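Local coordinates for protein serine protease inhibitor 4, isoform B (Drosophila melanogaster, PDB 4P0F) that probably inhibits serine-type and cysteine-type endopeptidases, as serpins do, and is captured here in its cleaved form, at residues A[98-103]-A[124-129]; A[128-133]-A[152-157]; A[209-214]-A[260-265]; A[270-275]-A[354-359]; A[360-365]-A[375-380]. One frame throughout, in Å; residues are numbered along the deposited sequence.

From the N terminus, contact 1 closes a loop through helix 107-115, pairing strand 91-100 with strand 120-124 at the rim of serpin sheet A. Contact 2 begins on Lys128 and Asn129, where contact 1 ends, and folds the chain after helix 129-143 back onto that helix's first turn. On the other side of the molecule, contact 3 closes over two B-sheet strands and two helices to join strands 197-213 and 263-281. Further along strand 263-281, contact 4 pairs it with strand 352-355, spanning the sheet-A strands 311-324 and 328-341. Contact 5, which packs against contact 4, is a sheet-B hairpin. None nest or cross; the five follow in series.

Contact 1. Residues A[98-103]-A[124-129]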
# COMPACT_ATOMS: atom_id res chain seq x y z
N PHE A 98 -18.93 -3.84 -4.19
CA PHE A 98 -20.13 -3.10 -4.56
C PHE A 98 -20.58 -3.62 -5.92
O PHE A 98 -19.82 -3.57 -6.88
CB PHE A 98 -19.85 -1.61 -4.60
CG PHE A 98 -19.31 -1.05 -3.30
CD1 PHE A 98 -17.95 -1.06 -3.04
CD2 PHE A 98 -20.17 -0.51 -2.36
CE1 PHE A 98 -17.47 -0.55 -1.86
CE2 PHE A 98 -19.69 0.01 -1.17
CZ PHE A 98 -18.33 -0.01 -0.92
N VAL A 99 -21.82 -4.11 -5.99
CA VAL A 99 -22.29 -4.89 -7.14
C VAL A 99 -23.48 -4.22 -7.82
O VAL A 99 -24.41 -3.76 -7.15
CB VAL A 99 -22.70 -6.31 -6.70
CG1 VAL A 99 -23.06 -7.20 -7.92
CG2 VAL A 99 -21.57 -6.95 -5.89
N MET A 100 -23.43 -4.15 -9.14
CA MET A 100 -24.53 -3.59 -9.94
C MET A 100 -25.87 -4.17 -9.51
O MET A 100 -26.02 -5.39 -9.43
CB MET A 100 -24.27 -3.86 -11.43
CG MET A 100 -25.32 -3.34 -12.42
SD MET A 100 -25.26 -1.55 -12.65
CE MET A 100 -26.25 -1.04 -11.34
N ASP A 101 -26.85 -3.31 -9.21
CA ASP A 101 -28.20 -3.77 -8.87
C ASP A 101 -28.68 -4.80 -9.88
O ASP A 101 -28.57 -4.59 -11.08
CB ASP A 101 -29.21 -2.62 -8.86
CG ASP A 101 -29.09 -1.73 -7.64
OD1 ASP A 101 -28.52 -2.15 -6.60
OD2 ASP A 101 -29.59 -0.59 -7.72
N GLY A 102 -29.25 -5.89 -9.37
CA GLY A 102 -29.86 -6.91 -10.20
C GLY A 102 -28.94 -8.06 -10.54
O GLY A 102 -29.40 -9.14 -10.94
N TYR A 103 -27.63 -7.85 -10.40
CA TYR A 103 -26.66 -8.91 -10.67
C TYR A 103 -26.33 -9.67 -9.39
O TYR A 103 -26.19 -9.08 -8.32
CB TYR A 103 -25.38 -8.33 -11.29
CG TYR A 103 -25.60 -7.92 -12.73
CD1 TYR A 103 -26.12 -6.68 -13.04
CD2 TYR A 103 -25.33 -8.80 -13.78
CE1 TYR A 103 -26.35 -6.31 -14.36
CE2 TYR A 103 -25.54 -8.43 -15.08
CZ TYR A 103 -26.05 -7.18 -15.37
OH TYR A 103 -26.28 -6.80 -16.67
N VAL A 124 -25.41 -1.58 -5.61
CA VAL A 124 -25.50 -0.16 -5.95
C VAL A 124 -25.95 0.01 -7.40
O VAL A 124 -25.83 -0.92 -8.20
CB VAL A 124 -24.15 0.57 -5.75
CG1 VAL A 124 -23.67 0.45 -4.31
CG2 VAL A 124 -23.09 0.04 -6.71
N ASP A 125 -26.46 1.19 -7.74
CA ASP A 125 -26.90 1.49 -9.09
C ASP A 125 -25.84 2.31 -9.82
O ASP A 125 -25.79 3.53 -9.67
CB ASP A 125 -28.24 2.24 -9.06
CG ASP A 125 -28.81 2.47 -10.45
OD1 ASP A 125 -28.12 2.19 -11.44
OD2 ASP A 125 -29.96 2.96 -10.54
N PHE A 126 -24.98 1.64 -10.59
CA PHE A 126 -23.88 2.33 -11.28
C PHE A 126 -24.34 3.25 -12.42
O PHE A 126 -23.58 4.10 -12.86
CB PHE A 126 -22.88 1.30 -11.83
CG PHE A 126 -22.03 0.65 -10.77
CD1 PHE A 126 -21.17 1.40 -9.97
CD2 PHE A 126 -22.04 -0.73 -10.60
CE1 PHE A 126 -20.38 0.79 -9.01
CE2 PHE A 126 -21.26 -1.34 -9.64
CZ PHE A 126 -20.43 -0.58 -8.84
N SER A 127 -25.58 3.08 -12.89
CA SER A 127 -26.13 4.01 -13.87
C SER A 127 -26.29 5.39 -13.24
O SER A 127 -26.16 6.42 -13.91
CB SER A 127 -27.48 3.51 -14.40
OG SER A 127 -27.30 2.27 -15.06
N LYS A 128 -26.58 5.39 -11.94
CA LYS A 128 -26.58 6.63 -11.17
C LYS A 128 -25.19 6.76 -10.58
O LYS A 128 -24.98 6.52 -9.40
CB LYS A 128 -27.64 6.61 -10.09
CG LYS A 128 -29.07 6.57 -10.62
CD LYS A 128 -30.07 6.38 -9.49
CE LYS A 128 -31.49 6.29 -10.04
NZ LYS A 128 -32.48 5.96 -8.98
N ASN A 129 -24.25 7.12 -11.44
CA ASN A 129 -22.84 6.92 -11.12
C ASN A 129 -22.33 7.88 -10.05
O ASN A 129 -21.41 7.54 -9.30
CB ASN A 129 -21.99 7.03 -12.39
CG ASN A 129 -22.21 8.31 -13.14
OD1 ASN A 129 -23.35 8.77 -13.29
ND2 ASN A 129 -21.13 8.90 -13.63
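At the rim of serpin sheet A, strand 91-100 meets the end of strand 120-124 through the parallel bridge between Met100 and Val124, just before the chain turns toward helix 129-143. The backbone of Val124 is held at both ends: its N donates to Val99 O at 2.9 Å, and its O accepts from Asp101 N at 2.8 Å. Beyond the bridge, a type I turn from Asp125 brings Phe126 back under the strand, where the edge of its ring, at CZ, lies 3.6 Å from Phe98 O. The Met100 chain, bent at chi2 (74°) and chi3 (-86°), curls past Phe126 in the opposite direction; its CE methyl packs tightly on backbone, 3.2 Å from Val124 O, and SD sits at the ring edge, a Met-aromatic contact. The thin, flexible thioether suits this slot, and the flat ring also reaches Val164 of the next strand and Ile136 of the helix. Were Phe126 replaced by an alanine, the Met100 thioether would probably lose its aromatic neighbour and a gap would open between sheet and helix. Ser127 N, weakly bonded to Asp125 OD1, steadies that carboxylate; Asp101 OD2 and Asp125 OD2, 4.5 Å apart, may slightly raise one pKa, an effect solvent would soften.

Contact 2. Residues A[128-133]-A[152-157]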
# COMPACT_ATOMS: atom_id res chain seq x y z
N LYS A 128 -26.58 5.39 -11.94
CA LYS A 128 -26.58 6.63 -11.17
C LYS A 128 -25.19 6.76 -10.58
O LYS A 128 -24.98 6.52 -9.40
CB LYS A 128 -27.64 6.61 -10.09
CG LYS A 128 -29.07 6.57 -10.62
CD LYS A 128 -30.07 6.38 -9.49
CE LYS A 128 -31.49 6.29 -10.04
NZ LYS A 128 -32.48 5.96 -8.98
N ASN A 129 -24.25 7.12 -11.44
CA ASN A 129 -22.84 6.92 -11.12
C ASN A 129 -22.33 7.88 -10.05
O ASN A 129 -21.41 7.54 -9.30
CB ASN A 129 -21.99 7.03 -12.39
CG ASN A 129 -22.21 8.31 -13.14
OD1 ASN A 129 -23.35 8.77 -13.29
ND2 ASN A 129 -21.13 8.90 -13.63
N VAL A 130 -22.93 9.07 -9.95
CA VAL A 130 -22.55 10.00 -8.89
C VAL A 130 -22.94 9.42 -7.54
O VAL A 130 -22.15 9.45 -6.57
CB VAL A 130 -23.21 11.38 -9.08
CG1 VAL A 130 -22.95 12.29 -7.86
CG2 VAL A 130 -22.70 12.04 -10.34
N GLN A 131 -24.15 8.89 -7.47
CA GLN A 131 -24.66 8.27 -6.26
C GLN A 131 -23.82 7.04 -5.88
O GLN A 131 -23.46 6.86 -4.72
CB GLN A 131 -26.12 7.89 -6.45
CG GLN A 131 -26.76 7.10 -5.33
CD GLN A 131 -28.16 6.66 -5.71
OE1 GLN A 131 -28.38 5.53 -6.15
NE2 GLN A 131 -29.12 7.57 -5.58
N ALA A 132 -23.50 6.21 -6.87
CA ALA A 132 -22.70 5.01 -6.62
C ALA A 132 -21.29 5.35 -6.12
O ALA A 132 -20.78 4.72 -5.19
CB ALA A 132 -22.63 4.16 -7.88
N ALA A 133 -20.66 6.34 -6.73
CA ALA A 133 -19.34 6.76 -6.32
C ALA A 133 -19.40 7.29 -4.89
O ALA A 133 -18.53 6.99 -4.08
CB ALA A 133 -18.79 7.81 -7.26
N VAL A 152 -12.91 6.60 -5.86
CA VAL A 152 -13.39 6.21 -7.17
C VAL A 152 -14.23 7.32 -7.77
O VAL A 152 -15.34 7.56 -7.31
CB VAL A 152 -14.23 4.92 -7.11
CG1 VAL A 152 -14.64 4.48 -8.51
CG2 VAL A 152 -13.44 3.82 -6.40
N PRO A 153 -13.71 8.01 -8.80
CA PRO A 153 -14.50 9.13 -9.35
C PRO A 153 -15.74 8.64 -10.07
O PRO A 153 -15.73 7.55 -10.65
CB PRO A 153 -13.54 9.79 -10.35
CG PRO A 153 -12.20 9.20 -10.10
CD PRO A 153 -12.42 7.86 -9.49
N ALA A 154 -16.79 9.45 -10.05
CA ALA A 154 -18.03 9.09 -10.72
C ALA A 154 -17.79 8.86 -12.20
O ALA A 154 -18.48 8.04 -12.81
CB ALA A 154 -19.07 10.18 -10.52
N ASP A 155 -16.80 9.54 -12.78
CA ASP A 155 -16.65 9.50 -14.23
C ASP A 155 -15.95 8.24 -14.75
O ASP A 155 -15.78 8.10 -15.97
CB ASP A 155 -15.95 10.78 -14.77
CG ASP A 155 -14.52 10.99 -14.27
OD1 ASP A 155 -13.88 10.09 -13.68
OD2 ASP A 155 -14.01 12.11 -14.51
N VAL A 156 -15.59 7.31 -13.87
CA VAL A 156 -15.13 5.98 -14.35
C VAL A 156 -16.19 4.90 -14.15
O VAL A 156 -15.93 3.72 -14.42
CB VAL A 156 -13.82 5.51 -13.66
CG1 VAL A 156 -12.72 6.52 -13.88
CG2 VAL A 156 -14.03 5.22 -12.19
N LEU A 157 -17.37 5.31 -13.69
CA LEU A 157 -18.50 4.41 -13.48
C LEU A 157 -19.64 4.75 -14.42
O LEU A 157 -19.90 5.93 -14.66
CB LEU A 157 -19.00 4.49 -12.03
CG LEU A 157 -17.96 4.22 -10.93
CD1 LEU A 157 -18.58 4.35 -9.55
CD2 LEU A 157 -17.32 2.86 -11.10
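Ala133 and Ala154 meet methyl to methyl, CB to CB at 4.0 Å, where the first turn of helix 129-143 lies against the short 3-10 segment 154-156. Alanine suits both places, because the backbones come too near for larger groups: Ala133 CB also lies 3.5 Å from Val152 O, and Ala154 CB is pressed on Val130 CA at 3.8 Å. Leu157 closes one side of this apolar patch, its CD1 branch reaching Ala133 CB at 4.2 Å, and Val130 CG2 touches Ala154 CB on the other. At the polar edge stands Asn129. Its CG lies between the backbone N and the carbonyl carbon (chi1 54°), which swings the amide across to the loop, with CB passing 3.3 Å from Leu157 O. From there ND2 donates to Ala154 O at 2.9 Å, nearly straight and close to its own amide plane, but from well above the carbonyl plane. Leu157 N reaches the same oxygen from the opposite face. Two donors thus grip Ala154 O, and an uncharged amide fastens the 3-10 turn to the helix start without burying any charge.

Contact 3. Residues A[209-214]-A[260-265]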
# COMPACT_ATOMS: atom_id res chain seq x y z
N ARG A 209 16.95 -0.34 16.88
CA ARG A 209 17.51 -1.32 15.96
C ARG A 209 18.06 -0.60 14.73
O ARG A 209 17.35 0.17 14.09
CB ARG A 209 16.45 -2.34 15.55
CG ARG A 209 15.95 -3.19 16.69
CD ARG A 209 15.02 -4.27 16.18
NE ARG A 209 15.71 -5.23 15.33
CZ ARG A 209 15.09 -6.16 14.61
NH1 ARG A 209 13.76 -6.25 14.65
NH2 ARG A 209 15.79 -7.00 13.86
N TYR A 210 19.32 -0.87 14.43
CA TYR A 210 20.10 -0.12 13.46
C TYR A 210 20.94 -1.10 12.65
O TYR A 210 21.34 -2.13 13.17
CB TYR A 210 21.01 0.92 14.16
CG TYR A 210 22.18 1.37 13.31
CD1 TYR A 210 23.38 0.69 13.34
CD2 TYR A 210 22.05 2.46 12.45
CE1 TYR A 210 24.44 1.07 12.55
CE2 TYR A 210 23.12 2.85 11.65
CZ TYR A 210 24.31 2.15 11.71
OH TYR A 210 25.39 2.50 10.93
N ALA A 211 21.21 -0.77 11.39
CA ALA A 211 22.21 -1.52 10.64
C ALA A 211 22.96 -0.66 9.66
O ALA A 211 22.40 0.22 9.00
CB ALA A 211 21.55 -2.70 9.90
N ASP A 212 24.25 -0.94 9.55
CA ASP A 212 25.05 -0.47 8.45
C ASP A 212 24.85 -1.44 7.30
O ASP A 212 24.96 -2.65 7.50
CB ASP A 212 26.52 -0.40 8.83
CG ASP A 212 27.36 0.32 7.81
OD1 ASP A 212 26.86 1.28 7.18
OD2 ASP A 212 28.54 -0.06 7.64
N LEU A 213 24.56 -0.90 6.13
CA LEU A 213 24.29 -1.68 4.94
C LEU A 213 25.29 -1.32 3.84
O LEU A 213 24.94 -0.72 2.83
CB LEU A 213 22.85 -1.44 4.46
CG LEU A 213 21.77 -1.80 5.48
CD1 LEU A 213 20.42 -1.24 5.05
CD2 LEU A 213 21.69 -3.30 5.69
N PRO A 214 26.57 -1.69 4.03
CA PRO A 214 27.60 -1.21 3.12
C PRO A 214 27.52 -1.76 1.69
O PRO A 214 28.05 -1.11 0.80
CB PRO A 214 28.90 -1.67 3.79
CG PRO A 214 28.53 -2.80 4.65
CD PRO A 214 27.13 -2.50 5.12
N GLN A 260 16.83 -8.35 9.20
CA GLN A 260 17.60 -9.28 10.00
C GLN A 260 19.01 -8.74 10.29
O GLN A 260 19.69 -9.23 11.19
CB GLN A 260 17.66 -10.64 9.31
CG GLN A 260 16.39 -11.44 9.53
CD GLN A 260 16.45 -12.84 8.96
OE1 GLN A 260 17.32 -13.63 9.32
NE2 GLN A 260 15.53 -13.14 8.06
N SER A 261 19.43 -7.70 9.57
CA SER A 261 20.74 -7.08 9.80
C SER A 261 20.74 -6.12 10.99
O SER A 261 21.78 -5.74 11.48
CB SER A 261 21.19 -6.32 8.56
OG SER A 261 21.24 -7.19 7.43
N LEU A 262 19.55 -5.71 11.42
CA LEU A 262 19.41 -4.72 12.48
C LEU A 262 19.82 -5.24 13.85
O LEU A 262 19.55 -6.39 14.19
CB LEU A 262 17.96 -4.25 12.55
CG LEU A 262 17.35 -3.68 11.28
CD1 LEU A 262 15.84 -3.50 11.49
CD2 LEU A 262 18.01 -2.37 10.92
N TYR A 263 20.46 -4.38 14.64
CA TYR A 263 20.81 -4.70 16.02
C TYR A 263 20.61 -3.44 16.86
O TYR A 263 20.79 -2.33 16.37
CB TYR A 263 22.25 -5.21 16.12
CG TYR A 263 23.29 -4.23 15.63
CD1 TYR A 263 23.63 -4.16 14.29
CD2 TYR A 263 23.94 -3.38 16.51
CE1 TYR A 263 24.58 -3.27 13.83
CE2 TYR A 263 24.90 -2.47 16.06
CZ TYR A 263 25.21 -2.43 14.72
OH TYR A 263 26.15 -1.54 14.26
N GLU A 264 20.25 -3.60 18.13
CA GLU A 264 20.04 -2.46 19.02
C GLU A 264 21.33 -1.70 19.31
O GLU A 264 22.34 -2.31 19.68
CB GLU A 264 19.42 -2.92 20.34
CG GLU A 264 17.99 -3.43 20.21
CD GLU A 264 16.97 -2.31 20.11
OE1 GLU A 264 17.37 -1.13 20.16
OE2 GLU A 264 15.77 -2.62 19.99
N THR A 265 21.30 -0.38 19.16
CA THR A 265 22.45 0.44 19.52
C THR A 265 22.00 1.88 19.76
O THR A 265 20.94 2.29 19.29
CB THR A 265 23.55 0.38 18.43
OG1 THR A 265 24.82 0.72 18.98
CG2 THR A 265 23.22 1.29 17.26
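Tyr210 and Tyr263 exchange a pair of backbone hydrogen bonds, Tyr210 N to Tyr263 O and Tyr263 N to Tyr210 O, both 2.8 Å long. They form the hydrogen-bonded pair of a short antiparallel ladder whose neighbouring non-hydrogen-bonded pair is Arg209 with Glu264. Those two side chains share a face but make no salt bridge: Glu264, bent at chi2, lays OE2 3.4 Å from Arg209 CG, whereas the guanidinium has a long, weak ion pair with Glu222. Here strand 263-281 begins beside strand 197-213, at the junction of serpin sheets B and C; the axes of the short strand segments 209-213 and 263-265 run at 105° to each other, so the pairing is soon lost. On the face carrying the tyrosines, the edge of Tyr210 points at the face of Tyr263, an offset edge-to-face pair with centroids 5.8 Å apart and planes at 85°. Tyr263 CG sits between its backbone N and carbonyl carbon (chi1 60°), bringing the ring over Tyr210 O, with CD1 3.3 Å away. Thr265 CG2 packs against Tyr210 CB. On the side of Arg209, the branched Leu262 lays CB 3.7 Å from Arg209 NE, with CD1 over the guanidinium face toward its rim and CD2 3.7 Å from Ala211 CB. The small Ala211 methyl abuts Ser261 O at 3.4 Å, while Ser261 OG is hydrogen-bonded to Gln257 O.

Contact 4. Residues A[270-275]-A[354-359]; sequences KLPRFK and FFADHP
Lys270 lies along Phe355, the two side chains pointing the same way from paired strands. With CG anti to the carbonyl carbon (chi1 -69°), the Lys270 chain is laid on the ring so that CD sits 3.7 Å from the centroid, over the face; the ring, with chi2 near -9°, is turned to present that face to the methylenes. Bends at chi3 (141°) and chi4 then carry NZ to 5.0 Å from the centroid, where the ammonium adds a long, off-centre cation-pi contact; NZ also makes a weak hydrogen bond to Ser203 OG. The pair decorates a parallel ladder of serpin sheet C between strands 263-281 and 352-355, in which Lys270 N donates to Phe354 O (3.0 Å) and Lys270 O accepts from Ala356 N (2.8 Å). A serine in place of Phe355 would probably strip the Lys270 methylenes of their flat support, leaving the chain held mainly by the weak bond at NZ. Ala356 centres an inverse gamma turn, its CB 4.0 Å from Leu271 CD1; its buried O faces Pro272 CD at 3.4 Å and has no polar partner.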
# COMPACT_ATOMS: atom_id res chain seq x y z
N LYS A 270 17.76 12.23 13.67
CA LYS A 270 17.02 13.40 13.22
C LYS A 270 16.12 12.98 12.06
O LYS A 270 16.58 12.38 11.10
CB LYS A 270 17.95 14.55 12.80
CG LYS A 270 18.69 15.19 13.96
CD LYS A 270 19.69 16.22 13.48
CE LYS A 270 19.72 17.43 14.40
NZ LYS A 270 20.15 17.11 15.79
N LEU A 271 14.84 13.30 12.18
CA LEU A 271 13.83 12.86 11.22
C LEU A 271 12.90 14.02 10.89
O LEU A 271 12.44 14.70 11.80
CB LEU A 271 13.02 11.70 11.79
CG LEU A 271 12.01 11.04 10.86
CD1 LEU A 271 12.73 10.31 9.74
CD2 LEU A 271 11.16 10.07 11.66
N PRO A 272 12.62 14.26 9.60
CA PRO A 272 11.67 15.34 9.30
C PRO A 272 10.26 15.02 9.79
O PRO A 272 9.84 13.86 9.76
CB PRO A 272 11.68 15.42 7.76
CG PRO A 272 12.87 14.62 7.32
CD PRO A 272 13.12 13.60 8.38
N ARG A 273 9.57 16.05 10.25
CA ARG A 273 8.14 15.99 10.49
C ARG A 273 7.48 16.22 9.13
O ARG A 273 7.47 17.35 8.63
CB ARG A 273 7.73 17.04 11.53
CG ARG A 273 6.27 16.98 11.98
CD ARG A 273 5.98 17.97 13.13
NE ARG A 273 6.06 19.35 12.67
CZ ARG A 273 6.48 20.39 13.40
NH1 ARG A 273 6.92 20.23 14.65
NH2 ARG A 273 6.48 21.59 12.85
N PHE A 274 6.95 15.17 8.53
CA PHE A 274 6.48 15.27 7.14
C PHE A 274 5.17 14.57 6.91
O PHE A 274 4.72 13.75 7.71
CB PHE A 274 7.55 14.72 6.18
CG PHE A 274 7.63 13.21 6.13
CD1 PHE A 274 8.43 12.51 7.01
CD2 PHE A 274 6.93 12.51 5.16
CE1 PHE A 274 8.52 11.12 6.95
CE2 PHE A 274 7.01 11.12 5.09
CZ PHE A 274 7.80 10.42 5.98
N LYS A 275 4.53 14.92 5.80
CA LYS A 275 3.33 14.22 5.37
C LYS A 275 3.43 14.04 3.86
O LYS A 275 4.14 14.79 3.19
CB LYS A 275 2.07 14.97 5.78
CG LYS A 275 1.75 16.20 4.96
CD LYS A 275 0.47 16.86 5.48
CE LYS A 275 0.14 18.12 4.70
NZ LYS A 275 -0.94 18.92 5.36
N PHE A 354 22.14 9.32 12.82
CA PHE A 354 21.27 8.91 11.74
C PHE A 354 20.38 10.10 11.42
O PHE A 354 19.34 10.29 12.04
CB PHE A 354 20.44 7.68 12.13
CG PHE A 354 19.74 7.02 10.98
CD1 PHE A 354 18.55 7.53 10.50
CD2 PHE A 354 20.26 5.89 10.39
CE1 PHE A 354 17.89 6.92 9.43
CE2 PHE A 354 19.62 5.28 9.34
CZ PHE A 354 18.43 5.79 8.85
N PHE A 355 20.85 10.94 10.49
CA PHE A 355 20.21 12.22 10.20
C PHE A 355 19.55 12.10 8.84
O PHE A 355 20.23 12.11 7.81
CB PHE A 355 21.22 13.38 10.18
CG PHE A 355 21.88 13.67 11.52
CD1 PHE A 355 21.45 13.06 12.70
CD2 PHE A 355 22.93 14.57 11.60
CE1 PHE A 355 22.05 13.35 13.91
CE2 PHE A 355 23.54 14.86 12.81
CZ PHE A 355 23.10 14.25 13.96
N ALA A 356 18.23 11.98 8.83
CA ALA A 356 17.48 11.77 7.58
C ALA A 356 17.22 13.11 6.90
O ALA A 356 16.06 13.56 6.77
CB ALA A 356 16.19 11.04 7.86
N ASP A 357 18.30 13.77 6.50
CA ASP A 357 18.23 15.13 5.98
C ASP A 357 18.50 15.17 4.49
O ASP A 357 18.96 16.18 3.96
CB ASP A 357 19.22 16.04 6.73
CG ASP A 357 20.67 15.61 6.58
OD1 ASP A 357 20.97 14.65 5.85
OD2 ASP A 357 21.53 16.26 7.20
N HIS A 358 18.24 14.05 3.82
CA HIS A 358 18.29 13.99 2.37
C HIS A 358 17.42 12.81 1.98
O HIS A 358 16.93 12.10 2.86
CB HIS A 358 19.74 13.89 1.87
CG HIS A 358 20.48 12.68 2.34
ND1 HIS A 358 21.42 12.73 3.35
CD2 HIS A 358 20.45 11.40 1.92
CE1 HIS A 358 21.92 11.52 3.53
NE2 HIS A 358 21.35 10.69 2.68
N PRO A 359 17.16 12.61 0.67
CA PRO A 359 16.11 11.64 0.30
C PRO A 359 16.31 10.22 0.83
O PRO A 359 17.43 9.70 0.84
CB PRO A 359 16.15 11.68 -1.23
CG PRO A 359 16.54 13.08 -1.53
CD PRO A 359 17.59 13.40 -0.49

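Contact 5. Residues A[360-365]-A[375-380]; sequences FTYVLV and GSVVRL
Phe360 and Val377, with Tyr362 and Gly375, are the hydrogen-bonded pairs of an antiparallel β hairpin in serpin sheet B, formed by strands 360-366 and 370-377. Each pair is closed by two backbone bonds, the straightest being Val377 N to Phe360 O at 2.9 Å. The same side of the hairpin carries both rings. Phe360 and Tyr362 each have CG between the backbone N and the carbonyl carbon (chi1 60° and 62°), which swings each ring across onto the partner strand. Val377 CB lies over the Phe360 face, 3.9 Å from its centroid, while the CG2 branch presses on CZ at 3.5 Å. Gly375 CA sits 3.8 Å from the Tyr362 centroid, a CH-pi contact; a CB at this position would clash with Tyr362 OH, so glycine is the residue that lets the ring lie flat on the strand. On the other side Thr361 OG1 donates to Gly375 O at 2.9 Å, and that oxygen is held from its opposite face by Tyr362 N. Farther out, Tyr22 OH binds both Thr361 OG1 and Ser376 OG, tying helix 6-28 to the pair, and Phe274 packs beside Phe360 and Val377. A water takes up the phenol end, lying 2.6 Å from Tyr362 OH near the ring plane and donating to Ser376 O at 2.6 Å.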
# COMPACT_ATOMS: atom_id res chain seq x y z
N PHE A 360 15.21 9.61 1.26
CA PHE A 360 15.23 8.29 1.86
C PHE A 360 13.98 7.51 1.52
O PHE A 360 12.99 8.06 1.01
CB PHE A 360 15.42 8.37 3.38
CG PHE A 360 14.33 9.12 4.11
CD1 PHE A 360 13.19 8.47 4.57
CD2 PHE A 360 14.47 10.47 4.37
CE1 PHE A 360 12.21 9.16 5.25
CE2 PHE A 360 13.49 11.17 5.05
CZ PHE A 360 12.35 10.51 5.49
N THR A 361 14.03 6.20 1.76
CA THR A 361 12.88 5.35 1.57
C THR A 361 12.47 4.81 2.94
O THR A 361 13.27 4.78 3.88
CB THR A 361 13.16 4.20 0.55
OG1 THR A 361 11.98 3.41 0.38
CG2 THR A 361 14.26 3.33 1.01
N TYR A 362 11.20 4.45 3.07
CA TYR A 362 10.69 3.98 4.35
C TYR A 362 9.61 2.92 4.13
O TYR A 362 8.97 2.87 3.07
CB TYR A 362 10.14 5.15 5.19
CG TYR A 362 8.98 5.86 4.56
CD1 TYR A 362 7.69 5.38 4.70
CD2 TYR A 362 9.18 6.99 3.78
CE1 TYR A 362 6.62 6.02 4.11
CE2 TYR A 362 8.11 7.64 3.17
CZ TYR A 362 6.83 7.14 3.34
OH TYR A 362 5.77 7.77 2.74
N VAL A 363 9.45 2.07 5.13
CA VAL A 363 8.49 0.98 5.11
C VAL A 363 7.86 0.86 6.48
O VAL A 363 8.55 0.89 7.50
CB VAL A 363 9.16 -0.37 4.76
CG1 VAL A 363 8.09 -1.44 4.48
CG2 VAL A 363 10.09 -0.22 3.58
N LEU A 364 6.53 0.77 6.52
CA LEU A 364 5.83 0.41 7.75
C LEU A 364 5.66 -1.10 7.73
O LEU A 364 4.95 -1.65 6.88
CB LEU A 364 4.47 1.12 7.85
CG LEU A 364 4.50 2.64 7.96
CD1 LEU A 364 3.09 3.22 8.15
CD2 LEU A 364 5.37 3.07 9.11
N VAL A 365 6.35 -1.77 8.65
CA VAL A 365 6.53 -3.21 8.59
C VAL A 365 5.98 -3.89 9.83
O VAL A 365 6.20 -3.45 10.96
CB VAL A 365 8.02 -3.60 8.43
CG1 VAL A 365 8.55 -3.14 7.11
CG2 VAL A 365 8.86 -3.01 9.53
N GLY A 375 7.19 3.89 1.02
CA GLY A 375 7.27 5.19 0.40
C GLY A 375 8.66 5.77 0.29
O GLY A 375 9.65 5.16 0.70
N SER A 376 8.70 6.95 -0.31
CA SER A 376 9.90 7.74 -0.53
C SER A 376 9.70 9.17 -0.07
O SER A 376 8.62 9.72 -0.25
CB SER A 376 10.27 7.78 -2.01
OG SER A 376 10.76 6.54 -2.47
N VAL A 377 10.74 9.76 0.49
CA VAL A 377 10.79 11.20 0.68
C VAL A 377 11.89 11.72 -0.23
O VAL A 377 13.06 11.45 -0.00
CB VAL A 377 11.06 11.60 2.13
CG1 VAL A 377 11.15 13.12 2.26
CG2 VAL A 377 9.95 11.07 3.03
N VAL A 378 11.50 12.47 -1.26
CA VAL A 378 12.44 12.94 -2.26
C VAL A 378 12.56 14.45 -2.25
O VAL A 378 13.64 15.00 -2.43
CB VAL A 378 12.03 12.46 -3.67
CG1 VAL A 378 12.99 12.98 -4.72
CG2 VAL A 378 11.97 10.94 -3.71
N ARG A 379 11.43 15.12 -2.05
CA ARG A 379 11.39 16.57 -2.04
C ARG A 379 10.58 17.03 -0.85
O ARG A 379 9.47 16.56 -0.64
CB ARG A 379 10.76 17.11 -3.33
CG ARG A 379 11.51 16.76 -4.59
CD ARG A 379 10.83 17.35 -5.82
NE ARG A 379 11.48 16.93 -7.06
CZ ARG A 379 11.16 17.39 -8.27
NH1 ARG A 379 10.20 18.30 -8.41
NH2 ARG A 379 11.81 16.95 -9.34
N LEU A 380 11.13 17.96 -0.07
CA LEU A 380 10.37 18.58 1.00
C LEU A 380 10.45 20.08 0.87
O LEU A 380 11.43 20.61 0.35
CB LEU A 380 10.88 18.13 2.36
CG LEU A 380 10.66 16.67 2.74
CD1 LEU A 380 11.34 16.38 4.07
CD2 LEU A 380 9.18 16.35 2.81
O HOH W 1 6.29 9.59 0.95